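Local coordinates for protein L-lysine 6-monooxygenase involved in desferrioxamine biosynthesis (Erwinia amylovora CFBP1430, PDB 5O8P) that hydroxylates, probably, an amino nitrogen of cadaverine, using FAD and NADPH, during biosynthesis of the siderophore desferrioxamine, at residues A24-E28 with R113-L117; V36-P42 with N116-R122; K188-K192 with D214-Y220. All coordinates share one frame; numbering follows the deposited sequence.

How the interactions relate
Interactions 1 and 2 are neighbours in the FAD-binding part of the fold, their centres about 12 Å apart. They share Asn116 and Leu117. Helix 18-27 leads into strand 35-38, and the chain that leaves helix 100-113 meets first the helix and then the strand, where the pairing runs on to the FAD adenosine. The two touch directly, Ala24 and Ser27 packing on Phe37. Interaction 3 follows later in the chain, at a helix end and in a loop beside a separate five-stranded parallel sheet. Its centre lies about 44 Å from that of interaction 1 and about 40 Å from that of interaction 2; it touches neither and belongs to what is probably the NADP(H)-binding part.

Interaction 1 (A24-E28 with R113-L117); sequences ACLSE and RLGNL
Asn116 meets Ala24 where the loop behind helix 100-113 lies against the C-terminal part of helix 18-27, the crossover helix of the beta-alpha-beta unit in the Rossmann-type FAD-binding fold. The amide of Asn116 makes one of the two hydrogen bonds: ND2 gives a nearly straight bond of 3.1 Å to Ala24 O, with the acceptor in the amide plane. Ala24 O also takes the helical bond from Glu28 N at 3.0 Å, and the two donors reach it from opposite faces of its plane. A chi1 of 50° sets the Asn116 amide between its own backbone N and carbonyl carbon, turned to the helix. The packing around it is largely apolar. The two methyls of Leu114 divide the job, CD1 lying 3.9 Å from Cys25 SG and also against Ala24 CB, while CD2 sits beside the Glu28 carboxylate. Ala24 CB also meets Leu117 CD2 at 3.8 Å. Further out, Tyr75 hydrogen-bonds Glu28 OE1 and receives Arg113 in a cation-pi contact, so Tyr75 touches both segments. The other carboxylate oxygen, Glu28 OE2, accepts from Gly115 N at 2.9 Å on its syn side, 34° out of the carboxylate plane.

Interaction 2 (V36-P42 with N116-R122); sequences VFLDQNP and NLRWNTR. With FAD (flavin-adenine dinucleotide), chain C.
Phe37 and Arg118 carry the middle of a short parallel ladder. Phe37 N donates to Asn116 O at 2.9 Å. Arg118 N returns a bond of 2.7 Å to Phe37 O, and Asp39 N then donates to Arg118 O. Beyond the ladder the chains stay joined, since Thr121 N bonds Asp39 O at 2.8 Å and Asn120 N bonds Asn41 O. Asp39 has its CG anti to the backbone N (chi1 -168°), which puts OD1 2.7 Å from the ribose oxygen O3B of FAD; the same OD1 accepts from Ile16 N. Its other oxygen, OD2, takes the backbone N of Asn41 at 3.0 Å, closing an Asx turn that fixes the carboxylate. Next to it, Gln40 N lies 3.2 Å from the adenine N3A of FAD. Trp119 brings the edge of its six-membered ring to the Asp39 carboxylate, OD2 lying in the ring plane and the carboxylate turned 71° to it. Packing follows the two sides of the ladder. Phe37 CB rests on Leu117 CD2 at 3.6 Å on the side of helix 18-27, and Leu38 CD1 meets Arg118 CB on the other. Val36 CG2 lies over one face of the Arg118 guanidinium, whose NE bonds back to Leu117 O. An acidic residue just after the second strand, at the adenosine ribose, is a familiar element of Rossmann-type dinucleotide-binding folds.

Interaction 3 (K188-K192 with D214-Y220); sequences KLQKK and DIDRFGY
Gln190 reaches across to Asp214 and Tyr220 with one nitrogen. Its CG lies anti to the carbonyl carbon (chi1 -68°) and the chain runs extended beyond it, which carries NE2 out to both. NE2 donates to Tyr220 OH at 3.1 Å and to Asp214 OD2 at 3.1 Å, each bond fairly straight. Both acceptors lie near the amide plane, so the two N-H bonds are used in their natural directions and the amide is held against rotation. Asp214 OD2 is met on its anti lone pair, pointing away from the other oxygen. Tyr220 OH is also hydrogen-bonded to Leu211 O, which ties the phenol to helix 202-213. Within 214-220, Asp214 O accepts from Phe218 N at 3.1 Å, closing the turn that presents the Phe218 ring. Gln190 CB stands over one face of that ring, 3.9 Å from its centroid and 5° off the normal, a CH-pi contact, with the amide tilted 33° to the ring. The Tyr220 ring turns its edge to the backbone, with Gln190 O in its plane and 3.6 Å from CD2. Lys192 O comes to Tyr220 CB at 3.6 Å. Arg217, in the same loop, packs on Arg217 of the second subunit. The whole contact joins the end of helix 182-190 to the loop after helix 202-213, at the N-terminal ends of the adjacent parallel strands 194-198 and 221-225.

Interaction 1 (A24-E28 with R113-L117)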
loop_
_atom_site.group_PDB
_atom_site.type_symbol
_atom_site.label_atom_id
_atom_site.label_comp_id
_atom_site.label_asym_id
_atom_site.label_seq_id
_atom_site.Cartn_x
_atom_site.Cartn_y
_atom_site.Cartn_z
ATOM N N ALA B 24 10.274 24.397 -25.022
ATOM C CA ALA B 24 9.363 25.163 -25.860
ATOM C C ALA B 24 8.210 25.762 -25.076
ATOM O O ALA B 24 7.896 26.942 -25.267
ATOM C CB ALA B 24 8.836 24.306 -26.995
ATOM N N CYS B 25 7.580 24.973 -24.205
ATOM C CA CYS B 25 6.498 25.500 -23.367
ATOM C C CYS B 25 7.001 26.548 -22.388
ATOM O O CYS B 25 6.315 27.510 -22.083
ATOM C CB CYS B 25 5.833 24.395 -22.563
ATOM S SG CYS B 25 5.168 23.024 -23.508
ATOM N N LEU B 26 8.199 26.338 -21.870
ATOM C CA LEU B 26 8.777 27.277 -20.929
ATOM C C LEU B 26 9.229 28.548 -21.615
ATOM O O LEU B 26 9.098 29.611 -21.022
ATOM C CB LEU B 26 9.921 26.638 -20.137
ATOM C CG LEU B 26 9.481 25.553 -19.146
ATOM C CD1 LEU B 26 10.691 24.880 -18.510
ATOM C CD2 LEU B 26 8.572 26.123 -18.070
ATOM N N SER B 27 9.741 28.451 -22.852
ATOM C CA SER B 27 10.246 29.638 -23.581
ATOM C C SER B 27 9.170 30.487 -24.241
ATOM O O SER B 27 9.365 31.685 -24.360
ATOM C CB SER B 27 11.317 29.270 -24.609
ATOM O OG SER B 27 10.924 28.243 -25.473
ATOM N N GLU B 28 8.050 29.893 -24.664
ATOM C CA GLU B 28 6.998 30.647 -25.382
ATOM C C GLU B 28 6.579 31.977 -24.725
ATOM O O GLU B 28 6.618 33.009 -25.395
ATOM C CB GLU B 28 5.748 29.800 -25.655
ATOM C CG GLU B 28 4.974 30.256 -26.898
ATOM C CD GLU B 28 3.656 29.523 -27.132
ATOM O OE1 GLU B 28 3.032 29.109 -26.128
ATOM O OE2 GLU B 28 3.236 29.372 -28.316
ATOM N N ARG B 113 -0.879 23.239 -29.280
ATOM C CA ARG B 113 -1.134 24.597 -28.745
ATOM C C ARG B 113 0.013 25.578 -29.024
ATOM O O ARG B 113 -0.208 26.776 -29.160
ATOM C CB ARG B 113 -1.386 24.551 -27.228
ATOM C CG ARG B 113 -2.679 25.197 -26.751
ATOM C CD ARG B 113 -2.740 25.275 -25.222
ATOM N NE ARG B 113 -1.997 26.458 -24.771
ATOM C CZ ARG B 113 -2.444 27.430 -23.963
ATOM N NH1 ARG B 113 -3.673 27.391 -23.421
ATOM N NH2 ARG B 113 -1.634 28.468 -23.697
ATOM N N LEU B 114 1.239 25.067 -29.078
ATOM C CA LEU B 114 2.416 25.911 -29.237
ATOM C C LEU B 114 2.529 26.502 -30.633
ATOM O O LEU B 114 2.050 25.931 -31.616
ATOM C CB LEU B 114 3.701 25.126 -28.937
ATOM C CG LEU B 114 3.982 24.787 -27.471
ATOM C CD1 LEU B 114 4.957 23.613 -27.362
ATOM C CD2 LEU B 114 4.536 25.996 -26.754
ATOM N N GLY B 115 3.187 27.658 -30.688
ATOM C CA GLY B 115 3.527 28.322 -31.933
ATOM C C GLY B 115 4.967 28.138 -32.395
ATOM O O GLY B 115 5.254 28.277 -33.577
ATOM N N ASN B 116 5.875 27.820 -31.477
ATOM C CA ASN B 116 7.317 27.830 -31.782
ATOM C C ASN B 116 7.879 26.518 -32.329
ATOM O O ASN B 116 9.097 26.375 -32.419
ATOM C CB ASN B 116 8.134 28.306 -30.573
ATOM C CG ASN B 116 7.780 27.590 -29.286
ATOM O OD1 ASN B 116 6.978 26.652 -29.278
ATOM N ND2 ASN B 116 8.366 28.053 -28.167
ATOM N N LEU B 117 7.016 25.579 -32.719
ATOM C CA LEU B 117 7.470 24.285 -33.254
ATOM C C LEU B 117 7.355 24.242 -34.770
ATOM O O LEU B 117 6.377 24.728 -35.302
ATOM C CB LEU B 117 6.642 23.141 -32.651
ATOM C CG LEU B 117 6.550 23.120 -31.125
ATOM C CD1 LEU B 117 5.749 21.908 -30.671
ATOM C CD2 LEU B 117 7.951 23.152 -30.508
#

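Interaction 2 (V36-P42 with N116-R122)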
loop_
_atom_site.group_PDB
_atom_site.type_symbol
_atom_site.label_atom_id
_atom_site.label_comp_id
_atom_site.label_asym_id
_atom_site.label_seq_id
_atom_site.Cartn_x
_atom_site.Cartn_y
_atom_site.Cartn_z
ATOM N N VAL B 36 12.873 28.891 -31.835
ATOM C CA VAL B 36 12.149 28.000 -32.707
ATOM C C VAL B 36 12.720 26.588 -32.567
ATOM O O VAL B 36 13.905 26.410 -32.247
ATOM C CB VAL B 36 12.201 28.512 -34.164
ATOM C CG1 VAL B 36 13.573 28.311 -34.779
ATOM C CG2 VAL B 36 11.132 27.870 -35.026
ATOM N N PHE B 37 11.862 25.601 -32.803
ATOM C CA PHE B 37 12.205 24.215 -32.607
ATOM C C PHE B 37 11.925 23.426 -33.865
ATOM O O PHE B 37 10.826 23.489 -34.396
ATOM C CB PHE B 37 11.378 23.651 -31.460
ATOM C CG PHE B 37 11.729 24.232 -30.129
ATOM C CD1 PHE B 37 12.721 23.656 -29.345
ATOM C CD2 PHE B 37 11.100 25.389 -29.673
ATOM C CE1 PHE B 37 13.053 24.200 -28.121
ATOM C CE2 PHE B 37 11.440 25.948 -28.450
ATOM C CZ PHE B 37 12.400 25.340 -27.670
ATOM N N LEU B 38 12.914 22.654 -34.306
ATOM C CA LEU B 38 12.871 21.904 -35.557
ATOM C C LEU B 38 12.880 20.408 -35.281
ATOM O O LEU B 38 13.758 19.942 -34.582
ATOM C CB LEU B 38 14.118 22.238 -36.378
ATOM C CG LEU B 38 14.211 23.540 -37.172
ATOM C CD1 LEU B 38 13.357 24.663 -36.619
ATOM C CD2 LEU B 38 15.668 23.963 -37.312
ATOM N N ASP B 39 11.943 19.657 -35.855
ATOM C CA ASP B 39 11.931 18.186 -35.753
ATOM C C ASP B 39 11.561 17.564 -37.106
ATOM O O ASP B 39 10.772 18.139 -37.852
ATOM C CB ASP B 39 10.935 17.745 -34.676
ATOM C CG ASP B 39 11.067 16.266 -34.303
ATOM O OD1 ASP B 39 11.870 15.944 -33.405
ATOM O OD2 ASP B 39 10.366 15.423 -34.899
ATOM N N GLN B 40 12.125 16.394 -37.408
ATOM C CA GLN B 40 11.942 15.758 -38.714
ATOM C C GLN B 40 10.632 14.980 -38.874
ATOM O O GLN B 40 10.156 14.790 -39.998
ATOM C CB GLN B 40 13.137 14.878 -39.058
ATOM C CG GLN B 40 13.256 13.591 -38.289
ATOM C CD GLN B 40 14.633 12.983 -38.447
ATOM O OE1 GLN B 40 15.176 12.848 -39.562
ATOM N NE2 GLN B 40 15.212 12.617 -37.330
ATOM N N ASN B 41 10.054 14.543 -37.764
ATOM C CA ASN B 41 8.787 13.800 -37.778
ATOM C C ASN B 41 7.629 14.758 -38.031
ATOM O O ASN B 41 7.803 15.974 -37.907
ATOM C CB ASN B 41 8.587 13.052 -36.456
ATOM C CG ASN B 41 9.691 12.064 -36.191
ATOM O OD1 ASN B 41 10.322 12.101 -35.148
ATOM N ND2 ASN B 41 9.943 11.185 -37.151
ATOM N N PRO B 42 6.455 14.220 -38.421
ATOM C CA PRO B 42 5.288 15.071 -38.695
ATOM C C PRO B 42 4.547 15.589 -37.458
ATOM O O PRO B 42 3.778 16.541 -37.554
ATOM C CB PRO B 42 4.386 14.158 -39.523
ATOM C CG PRO B 42 4.728 12.784 -39.075
ATOM C CD PRO B 42 6.197 12.816 -38.794
ATOM N N ASN B 116 5.875 27.820 -31.477
ATOM C CA ASN B 116 7.317 27.830 -31.782
ATOM C C ASN B 116 7.879 26.518 -32.329
ATOM O O ASN B 116 9.097 26.375 -32.419
ATOM C CB ASN B 116 8.134 28.306 -30.573
ATOM C CG ASN B 116 7.780 27.590 -29.286
ATOM O OD1 ASN B 116 6.978 26.652 -29.278
ATOM N ND2 ASN B 116 8.366 28.053 -28.167
ATOM N N LEU B 117 7.016 25.579 -32.719
ATOM C CA LEU B 117 7.470 24.285 -33.254
ATOM C C LEU B 117 7.355 24.242 -34.770
ATOM O O LEU B 117 6.377 24.728 -35.302
ATOM C CB LEU B 117 6.642 23.141 -32.651
ATOM C CG LEU B 117 6.550 23.120 -31.125
ATOM C CD1 LEU B 117 5.749 21.908 -30.671
ATOM C CD2 LEU B 117 7.951 23.152 -30.508
ATOM N N ARG B 118 8.353 23.663 -35.437
ATOM C CA ARG B 118 8.354 23.459 -36.883
ATOM C C ARG B 118 8.568 21.977 -37.184
ATOM O O ARG B 118 9.697 21.473 -37.136
ATOM C CB ARG B 118 9.463 24.293 -37.556
ATOM C CG ARG B 118 8.947 25.188 -38.662
ATOM C CD ARG B 118 8.801 26.641 -38.257
ATOM N NE ARG B 118 7.807 26.868 -37.209
ATOM C CZ ARG B 118 7.427 28.072 -36.757
ATOM N NH1 ARG B 118 7.929 29.203 -37.268
ATOM N NH2 ARG B 118 6.528 28.149 -35.783
ATOM N N TRP B 119 7.482 21.276 -37.491
ATOM C CA TRP B 119 7.558 19.845 -37.811
ATOM C C TRP B 119 8.015 19.611 -39.255
ATOM O O TRP B 119 8.146 20.552 -40.028
ATOM C CB TRP B 119 6.206 19.170 -37.556
ATOM C CG TRP B 119 5.776 19.272 -36.134
ATOM C CD1 TRP B 119 4.819 20.095 -35.626
ATOM C CD2 TRP B 119 6.326 18.559 -35.027
ATOM N NE1 TRP B 119 4.731 19.937 -34.267
ATOM C CE2 TRP B 119 5.642 18.994 -33.871
ATOM C CE3 TRP B 119 7.328 17.586 -34.898
ATOM C CZ2 TRP B 119 5.921 18.488 -32.598
ATOM C CZ3 TRP B 119 7.617 17.083 -33.637
ATOM C CH2 TRP B 119 6.912 17.530 -32.502
ATOM N N ASN B 120 8.263 18.352 -39.606
ATOM C CA ASN B 120 8.674 17.964 -40.969
ATOM C C ASN B 120 9.912 18.732 -41.456
ATOM O O ASN B 120 9.978 19.152 -42.585
ATOM C CB ASN B 120 7.494 18.100 -41.949
ATOM C CG ASN B 120 6.356 17.138 -41.626
ATOM O OD1 ASN B 120 5.227 17.566 -41.375
ATOM N ND2 ASN B 120 6.654 15.826 -41.605
ATOM N N THR B 121 10.901 18.867 -40.585
ATOM C CA THR B 121 12.099 19.665 -40.837
ATOM C C THR B 121 13.343 18.912 -40.366
ATOM O O THR B 121 13.692 18.939 -39.185
ATOM C CB THR B 121 11.971 21.003 -40.076
ATOM O OG1 THR B 121 10.670 21.550 -40.291
ATOM C CG2 THR B 121 13.009 22.000 -40.514
ATOM N N ARG B 122 13.985 18.209 -41.289
ATOM C CA ARG B 122 15.181 17.427 -40.976
ATOM C C ARG B 122 16.389 18.339 -41.120
ATOM O O ARG B 122 16.661 18.852 -42.200
ATOM C CB ARG B 122 15.304 16.213 -41.905
ATOM C CG ARG B 122 16.500 15.301 -41.647
ATOM C CD ARG B 122 16.411 13.998 -42.420
ATOM N NE ARG B 122 16.492 14.236 -43.872
ATOM C CZ ARG B 122 15.491 14.094 -44.759
ATOM N NH1 ARG B 122 14.266 13.688 -44.398
ATOM N NH2 ARG B 122 15.716 14.353 -46.044
HETATM P PA FAD C . 13.295 11.791 -28.176
HETATM O O1A FAD C . 11.956 11.086 -28.290
HETATM O O2A FAD C . 14.559 11.038 -28.517
HETATM O O5B FAD C . 13.166 13.103 -29.110
HETATM C C5B FAD C . 14.062 13.376 -30.182
HETATM C C4B FAD C . 13.370 13.983 -31.398
HETATM O O4B FAD C . 14.352 14.619 -32.231
HETATM C C3B FAD C . 12.685 12.934 -32.267
HETATM O O3B FAD C . 11.363 13.391 -32.585
HETATM C C2B FAD C . 13.596 12.786 -33.484
HETATM O O2B FAD C . 12.910 12.454 -34.695
HETATM C C1B FAD C . 14.216 14.167 -33.586
HETATM N N9A FAD C . 15.481 14.264 -34.364
HETATM C C8A FAD C . 16.607 13.529 -34.250
HETATM N N7A FAD C . 17.539 13.944 -35.153
HETATM C C5A FAD C . 17.008 14.964 -35.859
HETATM C C6A FAD C . 17.430 15.866 -36.966
HETATM N N6A FAD C . 18.660 15.760 -37.526
HETATM N N1A FAD C . 16.548 16.804 -37.400
HETATM C C2A FAD C . 15.315 16.932 -36.864
HETATM N N3A FAD C . 14.869 16.144 -35.867
HETATM C C4A FAD C . 15.650 15.167 -35.331
HETATM N N1 FAD C . 11.964 8.727 -18.474
HETATM C C2 FAD C . 11.234 9.125 -17.399
HETATM O O2 FAD C . 11.711 10.016 -16.661
HETATM N N3 FAD C . 10.022 8.601 -17.113
HETATM C C4 FAD C . 9.463 7.642 -17.874
HETATM O O4 FAD C . 8.346 7.170 -17.586
HETATM C C4X FAD C . 10.197 7.151 -19.068
HETATM N N5 FAD C . 9.689 6.194 -19.875
HETATM C C5X FAD C . 10.386 5.766 -20.954
HETATM C C6 FAD C . 9.814 4.775 -21.748
HETATM C C7 FAD C . 10.470 4.286 -22.876
HETATM C C7M FAD C . 9.831 3.210 -23.718
HETATM C C8 FAD C . 11.809 4.840 -23.232
HETATM C C8M FAD C . 12.538 4.328 -24.444
HETATM C C9 FAD C . 12.392 5.831 -22.440
HETATM C C9A FAD C . 11.740 6.335 -21.300
HETATM N N10 FAD C . 12.297 7.356 -20.458
HETATM C C10 FAD C . 11.529 7.767 -19.332
HETATM C "C1'" FAD C . 13.617 8.002 -20.696
HETATM C "C2'" FAD C . 13.498 9.324 -21.491
HETATM O "O2'" FAD C . 12.446 10.147 -20.946
HETATM C "C3'" FAD C . 13.267 9.125 -23.001
HETATM O "O3'" FAD C . 14.361 8.400 -23.584
HETATM C "C4'" FAD C . 13.091 10.441 -23.769
HETATM O "O4'" FAD C . 12.316 10.204 -24.950
HETATM C "C5'" FAD C . 14.420 11.074 -24.175
HETATM O "O5'" FAD C . 14.225 12.474 -24.384
HETATM P P FAD C . 14.526 13.133 -25.812
HETATM O O1P FAD C . 14.156 14.600 -25.737
HETATM O O2P FAD C . 15.943 12.727 -26.105
HETATM O O3P FAD C . 13.378 12.327 -26.640
#

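Interaction 3 (K188-K192 with D214-Y220)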
loop_
_atom_site.group_PDB
_atom_site.type_symbol
_atom_site.label_atom_id
_atom_site.label_comp_id
_atom_site.label_asym_id
_atom_site.label_seq_id
_atom_site.Cartn_x
_atom_site.Cartn_y
_atom_site.Cartn_z
ATOM N N LYS B 188 3.070 -11.139 -34.377
ATOM C CA LYS B 188 3.983 -12.062 -35.063
ATOM C C LYS B 188 4.844 -12.870 -34.092
ATOM O O LYS B 188 5.164 -14.028 -34.364
ATOM C CB LYS B 188 4.841 -11.281 -36.068
ATOM C CG LYS B 188 5.867 -12.071 -36.866
ATOM C CD LYS B 188 7.272 -11.864 -36.315
ATOM C CE LYS B 188 8.355 -12.174 -37.345
ATOM N NZ LYS B 188 9.650 -11.576 -36.908
ATOM N N LEU B 189 5.230 -12.256 -32.980
ATOM C CA LEU B 189 5.964 -12.955 -31.929
ATOM C C LEU B 189 5.112 -14.037 -31.266
ATOM O O LEU B 189 5.581 -15.152 -31.069
ATOM C CB LEU B 189 6.469 -11.967 -30.865
ATOM C CG LEU B 189 7.692 -11.138 -31.260
ATOM C CD1 LEU B 189 7.842 -9.912 -30.365
ATOM C CD2 LEU B 189 8.954 -12.002 -31.240
ATOM N N GLN B 190 3.865 -13.702 -30.938
ATOM C CA GLN B 190 2.976 -14.623 -30.209
ATOM C C GLN B 190 2.577 -15.882 -30.998
ATOM O O GLN B 190 2.184 -16.884 -30.398
ATOM C CB GLN B 190 1.737 -13.872 -29.669
ATOM C CG GLN B 190 2.098 -12.866 -28.566
ATOM C CD GLN B 190 0.899 -12.197 -27.920
ATOM O OE1 GLN B 190 0.077 -11.601 -28.603
ATOM N NE2 GLN B 190 0.796 -12.292 -26.596
ATOM N N LYS B 191 2.706 -15.842 -32.325
ATOM C CA LYS B 191 2.545 -17.047 -33.162
ATOM C C LYS B 191 3.703 -18.047 -33.051
ATOM O O LYS B 191 3.550 -19.203 -33.452
ATOM C CB LYS B 191 2.364 -16.671 -34.637
ATOM C CG LYS B 191 1.016 -16.049 -34.952
ATOM C CD LYS B 191 0.927 -15.618 -36.410
ATOM C CE LYS B 191 -0.315 -14.771 -36.644
ATOM N NZ LYS B 191 -0.189 -13.870 -37.824
ATOM N N LYS B 192 4.853 -17.608 -32.542
ATOM C CA LYS B 192 6.030 -18.470 -32.458
ATOM C C LYS B 192 5.953 -19.452 -31.288
ATOM O O LYS B 192 5.145 -19.287 -30.369
ATOM C CB LYS B 192 7.312 -17.638 -32.378
ATOM C CG LYS B 192 7.469 -16.647 -33.523
ATOM C CD LYS B 192 8.848 -16.022 -33.536
ATOM C CE LYS B 192 8.991 -14.927 -34.583
ATOM N NZ LYS B 192 9.016 -15.416 -35.995
ATOM N N ASP B 214 -0.315 -13.738 -21.696
ATOM C CA ASP B 214 -0.936 -14.614 -22.693
ATOM C C ASP B 214 -0.192 -15.941 -22.913
ATOM O O ASP B 214 -0.389 -16.597 -23.943
ATOM C CB ASP B 214 -1.067 -13.863 -24.026
ATOM C CG ASP B 214 -1.821 -12.550 -23.899
ATOM O OD1 ASP B 214 -2.747 -12.440 -23.060
ATOM O OD2 ASP B 214 -1.488 -11.624 -24.663
ATOM N N ILE B 215 0.627 -16.370 -21.956
ATOM C CA ILE B 215 1.387 -17.611 -22.134
ATOM C C ILE B 215 0.451 -18.818 -22.187
ATOM O O ILE B 215 0.690 -19.724 -22.946
ATOM C CB ILE B 215 2.503 -17.771 -21.069
ATOM C CG1 ILE B 215 3.520 -18.821 -21.505
ATOM C CG2 ILE B 215 1.951 -18.114 -19.691
ATOM C CD1 ILE B 215 4.726 -18.896 -20.583
ATOM N N ASP B 216 -0.611 -18.801 -21.380
ATOM C CA ASP B 216 -1.742 -19.748 -21.441
ATOM C C ASP B 216 -2.468 -19.828 -22.775
ATOM O O ASP B 216 -2.966 -20.867 -23.168
ATOM C CB ASP B 216 -2.868 -19.220 -20.524
ATOM C CG ASP B 216 -2.730 -19.629 -19.102
ATOM O OD1 ASP B 216 -1.846 -20.444 -18.753
ATOM O OD2 ASP B 216 -3.563 -19.154 -18.305
ATOM N N ARG B 217 -2.619 -18.665 -23.395
ATOM C CA ARG B 217 -3.478 -18.488 -24.555
ATOM C C ARG B 217 -2.804 -18.931 -25.847
ATOM O O ARG B 217 -3.459 -19.522 -26.700
ATOM C CB ARG B 217 -3.917 -17.021 -24.648
ATOM C CG ARG B 217 -4.915 -16.728 -25.766
ATOM C CD ARG B 217 -6.016 -15.725 -25.389
ATOM N NE ARG B 217 -5.640 -14.313 -25.543
ATOM C CZ ARG B 217 -5.677 -13.612 -26.682
ATOM N NH1 ARG B 217 -6.045 -14.175 -27.838
ATOM N NH2 ARG B 217 -5.318 -12.333 -26.668
ATOM N N PHE B 218 -1.515 -18.630 -26.000
ATOM C CA PHE B 218 -0.722 -19.100 -27.141
ATOM C C PHE B 218 0.214 -20.199 -26.658
ATOM O O PHE B 218 0.265 -20.518 -25.474
ATOM C CB PHE B 218 0.075 -17.960 -27.757
ATOM C CG PHE B 218 -0.763 -16.777 -28.137
ATOM C CD1 PHE B 218 -1.088 -15.806 -27.203
ATOM C CD2 PHE B 218 -1.204 -16.614 -29.438
ATOM C CE1 PHE B 218 -1.856 -14.706 -27.551
ATOM C CE2 PHE B 218 -1.978 -15.517 -29.796
ATOM C CZ PHE B 218 -2.303 -14.560 -28.849
ATOM N N GLY B 219 0.957 -20.795 -27.573
ATOM C CA GLY B 219 1.831 -21.906 -27.196
ATOM C C GLY B 219 2.995 -21.566 -26.279
ATOM O O GLY B 219 3.398 -22.398 -25.475
ATOM N N TYR B 220 3.484 -20.328 -26.353
ATOM C CA TYR B 220 4.937 -20.099 -26.338
ATOM C C TYR B 220 5.680 -20.410 -25.061
ATOM O O TYR B 220 5.128 -20.343 -23.964
ATOM C CB TYR B 220 5.344 -18.701 -26.853
ATOM C CG TYR B 220 4.566 -17.529 -26.309
ATOM C CD1 TYR B 220 4.876 -16.968 -25.071
ATOM C CD2 TYR B 220 3.533 -16.962 -27.053
ATOM C CE1 TYR B 220 4.151 -15.891 -24.584
ATOM C CE2 TYR B 220 2.815 -15.885 -26.574
ATOM C CZ TYR B 220 3.122 -15.349 -25.344
ATOM O OH TYR B 220 2.384 -14.288 -24.894
#